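Local coordinates for coenzyme F420-dependent N(5),N(10)-methenyltetrahydromethanopterin reductase-related protein (Desulfurobacterium thermolithotrophum DSM 11699, PDB 6HUZ) that binds the iron-guanylylpyridinol cofactor of [Fe]-hydrogenase and, as the HmdII paralog of that enzyme, uses tetrahydrofolate derivatives as substrates, at residues Y6-L11 / G31-A36; D45-D50 / G68-T73; E27-G32 / K62-A67. All blocks are in the same frame, centred on the assembly; numbering follows the deposited sequence.

All three contacts belong to the N-terminal, Rossmann-like part of the chain. Contact 1 is wholly buried: a glycine-rich turn meets the start of helix 32-41 and grips the cofactor through backbone N-H groups. Contact 2, partly buried, is parallel sheet pairing at the outer strand, ending in an aspartate that holds the cofactor's ribose; Gly7 N bonds to Ser49 O and Phe8 N to the carboxylate of Asp50, linking it to contact 1. Contact 3, also partly buried but with its charged residues exposed, has no hydrogen bond across it, only proline-valine packing and a loosely placed lysine. It shares Gly31 and Gly32 with contact 1, and helix 58-66 with the crossover joining the strands of contact 2.

Contact 1: residues Y6-L11 / G31-A36; sequences YGFGSL and GGSAMA. With FE9 (iron-guanylyl pyridinol cofactor), chain B.
The carbonyl oxygen of Phe8 receives the backbone N-H of Ser33, with Phe8 O 2.8 Å from Ser33 N and the donor tilted 32° from the carbonyl plane. Ser33 OG lies 3.0 Å from the same Phe8 O, placed between its own backbone N and carbonyl carbon (chi1 50°), though its hydroxyl may be shared with another acceptor. Ser33 CB then sits squarely over one face of the Phe8 ring, 3.5 Å from the centroid, in a CH-pi contact; with CG anti to the backbone N (chi1 -167°), the ring lies against the serine. Beside it, Gly32 CA makes a C-H...O contact of 3.5 Å with Gly7 O; a CB on Gly32 would clash with that oxygen. Gly9 and Gly31 also lie close, their CA atoms 4.7 Å apart, and a side chain on either would be tight against the other.

The turn serves the iron-guanylylpyridinol cofactor: Gly9 N binds ribose O3' at 2.8 Å, and Ser10 N binds phosphate O1P at 2.8 Å. This is the glycine-rich nucleotide-binding loop of a Rossmann-like fold. Strand 2-6 leads into the turn, helix 11-17 follows it, and the Phe8 ring also touches Leu48 of strand 45-49.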
# COMPACT_ATOMS: atom_id res chain seq x y z
N TYR A 6 -10.37 -30.78 -7.86
CA TYR A 6 -10.40 -31.29 -6.50
C TYR A 6 -11.24 -30.35 -5.67
O TYR A 6 -10.83 -29.22 -5.51
CB TYR A 6 -8.97 -31.39 -5.95
CG TYR A 6 -8.25 -32.62 -6.49
CD1 TYR A 6 -8.40 -33.85 -5.88
CD2 TYR A 6 -7.44 -32.54 -7.61
CE1 TYR A 6 -7.78 -34.99 -6.39
CE2 TYR A 6 -6.81 -33.67 -8.13
CZ TYR A 6 -6.96 -34.89 -7.49
OH TYR A 6 -6.34 -36.01 -8.00
N GLY A 7 -12.40 -30.80 -5.20
CA GLY A 7 -13.30 -29.97 -4.39
C GLY A 7 -14.58 -29.59 -5.10
O GLY A 7 -14.53 -29.02 -6.18
N PHE A 8 -15.74 -29.91 -4.52
CA PHE A 8 -17.02 -29.59 -5.18
C PHE A 8 -17.35 -28.10 -5.08
O PHE A 8 -17.89 -27.53 -6.03
CB PHE A 8 -18.16 -30.39 -4.52
CG PHE A 8 -19.46 -30.39 -5.31
CD1 PHE A 8 -19.69 -31.33 -6.31
CD2 PHE A 8 -20.44 -29.45 -5.05
CE1 PHE A 8 -20.89 -31.34 -7.02
CE2 PHE A 8 -21.64 -29.45 -5.77
CZ PHE A 8 -21.86 -30.40 -6.75
N GLY A 9 -17.08 -27.53 -3.92
CA GLY A 9 -17.36 -26.15 -3.56
C GLY A 9 -18.39 -26.25 -2.44
O GLY A 9 -19.19 -27.18 -2.46
N SER A 10 -18.37 -25.36 -1.44
CA SER A 10 -19.32 -25.46 -0.34
C SER A 10 -20.76 -25.04 -0.67
O SER A 10 -21.05 -23.86 -0.76
CB SER A 10 -18.84 -24.70 0.88
OG SER A 10 -19.90 -24.49 1.82
N LEU A 11 -21.66 -26.00 -0.78
CA LEU A 11 -23.07 -25.70 -1.07
C LEU A 11 -23.68 -24.72 -0.04
O LEU A 11 -24.34 -23.75 -0.41
CB LEU A 11 -23.88 -26.99 -1.09
CG LEU A 11 -23.64 -27.90 -2.30
CD1 LEU A 11 -24.11 -29.32 -2.01
CD2 LEU A 11 -24.36 -27.38 -3.53
N GLY A 31 -18.61 -22.96 -7.71
CA GLY A 31 -17.25 -23.39 -7.38
C GLY A 31 -16.65 -24.43 -8.30
O GLY A 31 -16.85 -24.38 -9.50
N GLY A 32 -15.92 -25.37 -7.72
CA GLY A 32 -15.24 -26.43 -8.45
C GLY A 32 -16.17 -27.22 -9.34
O GLY A 32 -15.80 -27.57 -10.46
N SER A 33 -17.37 -27.51 -8.82
CA SER A 33 -18.41 -28.23 -9.54
C SER A 33 -18.76 -27.50 -10.84
O SER A 33 -18.86 -28.14 -11.88
CB SER A 33 -19.67 -28.29 -8.67
OG SER A 33 -19.96 -26.98 -8.19
N ALA A 34 -18.96 -26.18 -10.77
CA ALA A 34 -19.31 -25.37 -11.95
C ALA A 34 -18.17 -25.41 -12.98
O ALA A 34 -18.43 -25.52 -14.18
CB ALA A 34 -19.57 -23.91 -11.54
N MET A 35 -16.92 -25.29 -12.50
CA MET A 35 -15.71 -25.33 -13.32
C MET A 35 -15.68 -26.66 -14.06
O MET A 35 -15.45 -26.70 -15.26
CB MET A 35 -14.46 -25.20 -12.45
CG MET A 35 -14.22 -23.79 -11.93
SD MET A 35 -12.76 -23.71 -10.90
CE MET A 35 -11.51 -24.13 -12.03
N ALA A 36 -15.87 -27.74 -13.34
CA ALA A 36 -15.90 -29.12 -13.92
C ALA A 36 -16.95 -29.24 -15.01
O ALA A 36 -16.66 -29.74 -16.09
CB ALA A 36 -16.19 -30.13 -12.82
O2 FE9 B . -14.77 -18.80 -1.84
FE FE9 B . -12.77 -18.51 -4.36
C1F FE9 B . -14.31 -18.87 -5.28
O1F FE9 B . -15.26 -19.09 -5.86
C2F FE9 B . -12.34 -17.27 -5.64
O2F FE9 B . -12.07 -16.53 -6.45
C8 FE9 B . -11.73 -19.87 -5.19
O18 FE9 B . -11.20 -19.72 -6.27
C7 FE9 B . -11.56 -21.18 -4.44
C6 FE9 B . -12.51 -21.13 -3.29
N1 FE9 B . -13.21 -19.92 -3.08
C5 FE9 B . -12.71 -22.31 -2.43
C5M FE9 B . -11.91 -23.55 -2.68
C4 FE9 B . -13.67 -22.21 -1.32
C3 FE9 B . -14.40 -20.93 -1.10
C3M FE9 B . -15.42 -20.76 0.00
C2 FE9 B . -14.14 -19.78 -2.05
O3P FE9 B . -13.78 -23.29 -0.49
P1 FE9 B . -14.99 -24.35 -0.56
O1P FE9 B . -16.13 -23.75 -1.24
O2P FE9 B . -15.45 -24.62 0.97
O5' FE9 B . -14.42 -25.63 -1.31
C5' FE9 B . -13.47 -26.51 -0.72
C4' FE9 B . -13.88 -27.92 -1.15
O4' FE9 B . -12.88 -28.84 -0.74
C1' FE9 B . -13.53 -30.06 -0.41
C2' FE9 B . -14.79 -29.62 0.30
O2' FE9 B . -15.82 -30.61 0.35
C3' FE9 B . -15.18 -28.38 -0.50
O3' FE9 B . -16.14 -28.67 -1.53
N9A FE9 B . -12.61 -30.93 0.35
C4A FE9 B . -11.82 -31.79 -0.25
N3A FE9 B . -11.68 -32.17 -1.54
C2A FE9 B . -10.81 -33.15 -1.84
N2A FE9 B . -10.67 -33.47 -3.15
N1A FE9 B . -10.07 -33.80 -0.92
C6A FE9 B . -10.18 -33.55 0.40
O6A FE9 B . -9.48 -34.15 1.23
C5A FE9 B . -11.08 -32.47 0.81
N7A FE9 B . -11.45 -31.91 1.97
C8A FE9 B . -12.38 -30.97 1.68
O HOH W 1 -13.28 -16.92 -2.84

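Contact 2: residues D45-D50 / G68-T73; sequences DVTLSD and GVKLTT. With FE9 (iron-guanylyl pyridinol cofactor), chain B.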
# COMPACT_ATOMS: atom_id res chain seq x y z
N ASP A 45 -12.19 -34.44 -20.70
CA ASP A 45 -12.50 -35.65 -19.95
C ASP A 45 -12.26 -35.23 -18.50
O ASP A 45 -11.13 -35.16 -18.01
CB ASP A 45 -11.61 -36.80 -20.43
CG ASP A 45 -11.97 -37.24 -21.84
OD1 ASP A 45 -13.18 -37.38 -22.14
OD2 ASP A 45 -11.03 -37.45 -22.65
N VAL A 46 -13.36 -34.88 -17.83
CA VAL A 46 -13.34 -34.33 -16.49
C VAL A 46 -13.76 -35.24 -15.34
O VAL A 46 -14.78 -35.95 -15.40
CB VAL A 46 -14.23 -33.08 -16.52
CG1 VAL A 46 -14.16 -32.32 -15.20
CG2 VAL A 46 -13.85 -32.16 -17.67
N THR A 47 -12.96 -35.19 -14.29
CA THR A 47 -13.18 -35.92 -13.05
C THR A 47 -13.23 -34.89 -11.92
O THR A 47 -12.42 -33.95 -11.90
CB THR A 47 -12.04 -36.88 -12.75
OG1 THR A 47 -11.92 -37.80 -13.84
CG2 THR A 47 -12.25 -37.66 -11.47
N LEU A 48 -14.16 -35.07 -10.98
CA LEU A 48 -14.27 -34.20 -9.83
C LEU A 48 -14.17 -35.11 -8.62
O LEU A 48 -14.98 -36.03 -8.45
CB LEU A 48 -15.54 -33.35 -9.77
CG LEU A 48 -15.51 -32.32 -8.63
CD1 LEU A 48 -15.94 -30.95 -9.10
CD2 LEU A 48 -16.34 -32.80 -7.44
N SER A 49 -13.15 -34.90 -7.83
CA SER A 49 -12.90 -35.69 -6.65
C SER A 49 -13.22 -34.85 -5.43
O SER A 49 -12.76 -33.71 -5.32
CB SER A 49 -11.45 -36.16 -6.61
OG SER A 49 -11.25 -37.09 -5.56
N ASP A 50 -14.02 -35.41 -4.52
CA ASP A 50 -14.37 -34.71 -3.27
C ASP A 50 -14.81 -35.78 -2.29
O ASP A 50 -15.62 -36.62 -2.63
CB ASP A 50 -15.49 -33.68 -3.49
CG ASP A 50 -15.78 -32.85 -2.25
OD1 ASP A 50 -16.06 -33.43 -1.19
OD2 ASP A 50 -15.75 -31.61 -2.35
N GLY A 68 -21.21 -34.86 -18.13
CA GLY A 68 -20.09 -35.74 -18.45
C GLY A 68 -19.03 -35.83 -17.37
O GLY A 68 -18.03 -36.55 -17.55
N VAL A 69 -19.21 -35.10 -16.24
CA VAL A 69 -18.25 -35.10 -15.13
C VAL A 69 -18.29 -36.43 -14.38
O VAL A 69 -19.36 -36.88 -13.98
CB VAL A 69 -18.51 -33.94 -14.14
CG1 VAL A 69 -17.60 -34.04 -12.91
CG2 VAL A 69 -18.31 -32.58 -14.81
N LYS A 70 -17.12 -37.02 -14.15
CA LYS A 70 -17.01 -38.27 -13.42
C LYS A 70 -16.83 -37.91 -11.95
O LYS A 70 -15.85 -37.25 -11.60
CB LYS A 70 -15.80 -39.07 -13.91
CG LYS A 70 -16.14 -40.07 -15.00
CD LYS A 70 -14.89 -40.69 -15.64
CE LYS A 70 -14.09 -41.52 -14.66
NZ LYS A 70 -13.12 -42.42 -15.35
N LEU A 71 -17.76 -38.31 -11.08
CA LEU A 71 -17.59 -37.96 -9.66
C LEU A 71 -16.94 -39.09 -8.89
O LEU A 71 -17.26 -40.27 -9.12
CB LEU A 71 -18.95 -37.65 -9.01
CG LEU A 71 -19.73 -36.49 -9.61
CD1 LEU A 71 -21.09 -36.37 -8.97
CD2 LEU A 71 -18.95 -35.17 -9.47
N THR A 72 -16.06 -38.75 -7.94
CA THR A 72 -15.37 -39.73 -7.08
C THR A 72 -14.95 -39.12 -5.74
O THR A 72 -14.93 -37.90 -5.60
CB THR A 72 -14.12 -40.26 -7.80
OG1 THR A 72 -13.52 -41.26 -6.96
CG2 THR A 72 -13.09 -39.16 -8.09
N THR A 73 -14.63 -39.98 -4.74
CA THR A 73 -14.17 -39.56 -3.40
C THR A 73 -12.68 -39.94 -3.24
O THR A 73 -12.07 -39.59 -2.23
CB THR A 73 -14.96 -40.24 -2.26
OG1 THR A 73 -14.74 -41.65 -2.28
CG2 THR A 73 -16.46 -39.94 -2.31
O2 FE9 B . -14.77 -18.80 -1.84
FE FE9 B . -12.77 -18.51 -4.36
C1F FE9 B . -14.31 -18.87 -5.28
O1F FE9 B . -15.26 -19.09 -5.86
C2F FE9 B . -12.34 -17.27 -5.64
O2F FE9 B . -12.07 -16.53 -6.45
C8 FE9 B . -11.73 -19.87 -5.19
O18 FE9 B . -11.20 -19.72 -6.27
C7 FE9 B . -11.56 -21.18 -4.44
C6 FE9 B . -12.51 -21.13 -3.29
N1 FE9 B . -13.21 -19.92 -3.08
C5 FE9 B . -12.71 -22.31 -2.43
C5M FE9 B . -11.91 -23.55 -2.68
C4 FE9 B . -13.67 -22.21 -1.32
C3 FE9 B . -14.40 -20.93 -1.10
C3M FE9 B . -15.42 -20.76 0.00
C2 FE9 B . -14.14 -19.78 -2.05
O3P FE9 B . -13.78 -23.29 -0.49
P1 FE9 B . -14.99 -24.35 -0.56
O1P FE9 B . -16.13 -23.75 -1.24
O2P FE9 B . -15.45 -24.62 0.97
O5' FE9 B . -14.42 -25.63 -1.31
C5' FE9 B . -13.47 -26.51 -0.72
C4' FE9 B . -13.88 -27.92 -1.15
O4' FE9 B . -12.88 -28.84 -0.74
C1' FE9 B . -13.53 -30.06 -0.41
C2' FE9 B . -14.79 -29.62 0.30
O2' FE9 B . -15.82 -30.61 0.35
C3' FE9 B . -15.18 -28.38 -0.50
O3' FE9 B . -16.14 -28.67 -1.53
N9A FE9 B . -12.61 -30.93 0.35
C4A FE9 B . -11.82 -31.79 -0.25
N3A FE9 B . -11.68 -32.17 -1.54
C2A FE9 B . -10.81 -33.15 -1.84
N2A FE9 B . -10.67 -33.47 -3.15
N1A FE9 B . -10.07 -33.80 -0.92
C6A FE9 B . -10.18 -33.55 0.40
O6A FE9 B . -9.48 -34.15 1.23
C5A FE9 B . -11.08 -32.47 0.81
N7A FE9 B . -11.45 -31.91 1.97
C8A FE9 B . -12.38 -30.97 1.68
O HOH W 2 -16.09 -34.98 -18.96
O HOH W 1 -13.28 -16.92 -2.84
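Asp50 OD2 is gripped by both ribose hydroxyls of the iron-guanylylpyridinol cofactor, standing 2.9 Å from O2' and 3.1 Å from O3', and it also accepts the backbone N-H of Phe8. Its partner oxygen OD1 takes the N-H of Asn52, which limits rotation of the carboxylate. Asp50 CG is anti to the backbone N (chi1 -174°), which sets the carboxylate against the ribose. With the carboxylate replaced by the methyl of an alanine, both ribose hydroxyls and the Phe8 N-H are likely to lose their shared acceptor, weakening the hold on the nucleotide. One residue earlier, Ser49 O receives a weak bond from guanine N2A.

Behind this binding end, strands 45-49 and 70-72 run parallel, their short axes 23° apart. Leu48 lies at the middle of the pairing: its N donates to Lys70 O at 2.8 Å, and its O accepts from Thr72 N. Lys70 N to Val46 O and Asp50 N to Thr72 O continue the pattern at either end. The two strands and helix 58-66 form a beta-alpha-beta unit at the edge of a Rossmann-like parallel sheet, and an acidic residue after the second strand that binds ribose hydroxyls is a classic feature of such folds.

On the face of Leu48, its CB packs 3.8 Å from Val69 CG1 and 3.9 Å from Leu71 CD2, the two leucines side by side, Leu71 packing on helix 58-66 and Leu48 on Ala36 of helix 32-41. On the other face Thr72 CG2 reaches both Thr47 CG2, at 3.8 Å, and Ser49 CB, at 3.7 Å, while Ala78 of helix 75-79 covers all three residues. The hydroxyls here turn to other partners, Ser49 OG to Asp75 and Thr72 OG1 to the N-H of Asp74.

Contact 3: residues E27-G32 / K62-A67; sequences EPPYGG and KKVEDA
Lys63 reaches toward Pro28 and Pro29 as a fully extended chain, CG anti to the backbone N (chi1 -179°) and every later torsion close to 180°, while the neighbouring Val64 turns CG2 toward Pro29 by setting it anti to its own carbonyl carbon. The two residues therefore meet the loop in different ways, one with a long polar arm and the other with a single methyl group. The contact lies in the Rossmann-like N-terminal part of the protein, where the loop leading into helix 32-41 passes alongside helix 58-66, the crossover helix between strands 45-49 and 70-72.

Pro29 CG and Val64 CG2 come within 4.1 Å, their side chains lying antiparallel alongside each other. The peptide bond before Pro29 is cis, which bends the chain sharply between the two prolines. Pro29 CB also touches the Phe8 ring at CE2, and Val64 is backed by Val37 of helix 32-41 and by Val69 and Leu71, so this small apolar patch runs into the buried layer between the helices and the sheet.

Farther out, the interaction is electrostatic and loose. Lys63 NZ stands 3.6 Å from Pro28 O, too far to count as a hydrogen bond, and 4.4 Å from Glu27 OE2, beyond salt-bridge distance; the opposite charges may still attract, though a crystal neighbour touches Glu27 and could influence its position. Both charged residues are exposed. No hydrogen bond crosses between the segments.

The helix has firmer polar pairs of its own. Glu65 is held by Arg61 through a salt bridge one turn back, and Lys62 pairs with Asp66 one turn on: Lys62 NZ donates to Asp66 OD2 at 3.2 Å, and the oxygen accepts through its syn lone pair.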
# COMPACT_ATOMS: atom_id res chain seq x y z
N GLU A 27 -27.07 -19.96 -10.66
CA GLU A 27 -27.69 -20.95 -9.76
C GLU A 27 -26.69 -21.95 -9.30
O GLU A 27 -25.76 -22.24 -10.04
CB GLU A 27 -28.69 -21.80 -10.54
CG GLU A 27 -29.90 -21.05 -11.02
CD GLU A 27 -30.88 -22.00 -11.66
OE1 GLU A 27 -31.92 -22.27 -11.02
OE2 GLU A 27 -30.60 -22.49 -12.78
N PRO A 28 -26.93 -22.60 -8.13
CA PRO A 28 -26.00 -23.64 -7.70
C PRO A 28 -26.02 -24.76 -8.73
O PRO A 28 -26.99 -24.88 -9.50
CB PRO A 28 -26.52 -24.06 -6.31
CG PRO A 28 -27.92 -23.62 -6.28
CD PRO A 28 -28.02 -22.41 -7.16
N PRO A 29 -24.97 -25.58 -8.81
CA PRO A 29 -23.77 -25.59 -7.97
C PRO A 29 -22.70 -24.59 -8.40
O PRO A 29 -22.45 -24.39 -9.58
CB PRO A 29 -23.29 -27.03 -8.10
CG PRO A 29 -23.61 -27.36 -9.54
CD PRO A 29 -24.94 -26.68 -9.80
N TYR A 30 -22.07 -23.96 -7.41
CA TYR A 30 -21.03 -22.97 -7.62
C TYR A 30 -19.68 -23.56 -7.21
O TYR A 30 -19.64 -24.52 -6.45
CB TYR A 30 -21.30 -21.76 -6.71
CG TYR A 30 -22.55 -20.98 -7.07
CD1 TYR A 30 -22.58 -20.17 -8.20
CD2 TYR A 30 -23.66 -20.98 -6.23
CE1 TYR A 30 -23.70 -19.40 -8.50
CE2 TYR A 30 -24.79 -20.23 -6.54
CZ TYR A 30 -24.81 -19.43 -7.67
OH TYR A 30 -25.92 -18.67 -7.96
N GLY A 31 -18.61 -22.96 -7.71
CA GLY A 31 -17.25 -23.39 -7.38
C GLY A 31 -16.65 -24.43 -8.30
O GLY A 31 -16.85 -24.38 -9.50
N GLY A 32 -15.92 -25.37 -7.72
CA GLY A 32 -15.24 -26.43 -8.45
C GLY A 32 -16.17 -27.22 -9.34
O GLY A 32 -15.80 -27.57 -10.46
N LYS A 62 -26.93 -35.16 -10.18
CA LYS A 62 -27.38 -35.61 -11.50
C LYS A 62 -27.06 -34.58 -12.57
O LYS A 62 -26.68 -34.95 -13.68
CB LYS A 62 -28.90 -35.89 -11.49
CG LYS A 62 -29.50 -36.04 -12.89
CD LYS A 62 -30.89 -36.67 -12.86
CE LYS A 62 -31.32 -37.20 -14.21
NZ LYS A 62 -31.61 -36.11 -15.18
N LYS A 63 -27.25 -33.29 -12.25
CA LYS A 63 -26.98 -32.20 -13.20
C LYS A 63 -25.48 -32.19 -13.56
O LYS A 63 -25.12 -31.99 -14.73
CB LYS A 63 -27.41 -30.87 -12.56
CG LYS A 63 -27.21 -29.64 -13.44
CD LYS A 63 -27.63 -28.36 -12.72
CE LYS A 63 -27.40 -27.13 -13.57
NZ LYS A 63 -27.80 -25.88 -12.87
N VAL A 64 -24.61 -32.42 -12.57
CA VAL A 64 -23.16 -32.45 -12.77
C VAL A 64 -22.79 -33.67 -13.62
O VAL A 64 -22.05 -33.52 -14.60
CB VAL A 64 -22.38 -32.44 -11.43
CG1 VAL A 64 -20.92 -32.83 -11.66
CG2 VAL A 64 -22.47 -31.06 -10.76
N GLU A 65 -23.27 -34.88 -13.23
CA GLU A 65 -22.98 -36.11 -13.96
C GLU A 65 -23.48 -36.06 -15.41
O GLU A 65 -22.79 -36.53 -16.31
CB GLU A 65 -23.56 -37.32 -13.24
CG GLU A 65 -22.79 -37.69 -11.99
CD GLU A 65 -23.46 -38.72 -11.10
OE1 GLU A 65 -22.76 -39.31 -10.24
OE2 GLU A 65 -24.68 -38.94 -11.26
N ASP A 66 -24.67 -35.46 -15.64
CA ASP A 66 -25.25 -35.34 -16.99
C ASP A 66 -24.34 -34.57 -17.95
O ASP A 66 -24.40 -34.81 -19.16
CB ASP A 66 -26.61 -34.64 -16.95
CG ASP A 66 -27.76 -35.48 -16.42
OD1 ASP A 66 -27.60 -36.73 -16.35
OD2 ASP A 66 -28.81 -34.90 -16.08
N ALA A 67 -23.52 -33.63 -17.43
CA ALA A 67 -22.61 -32.85 -18.27
C ALA A 67 -21.40 -33.68 -18.71
O ALA A 67 -20.65 -33.23 -19.57
CB ALA A 67 -22.16 -31.60 -17.51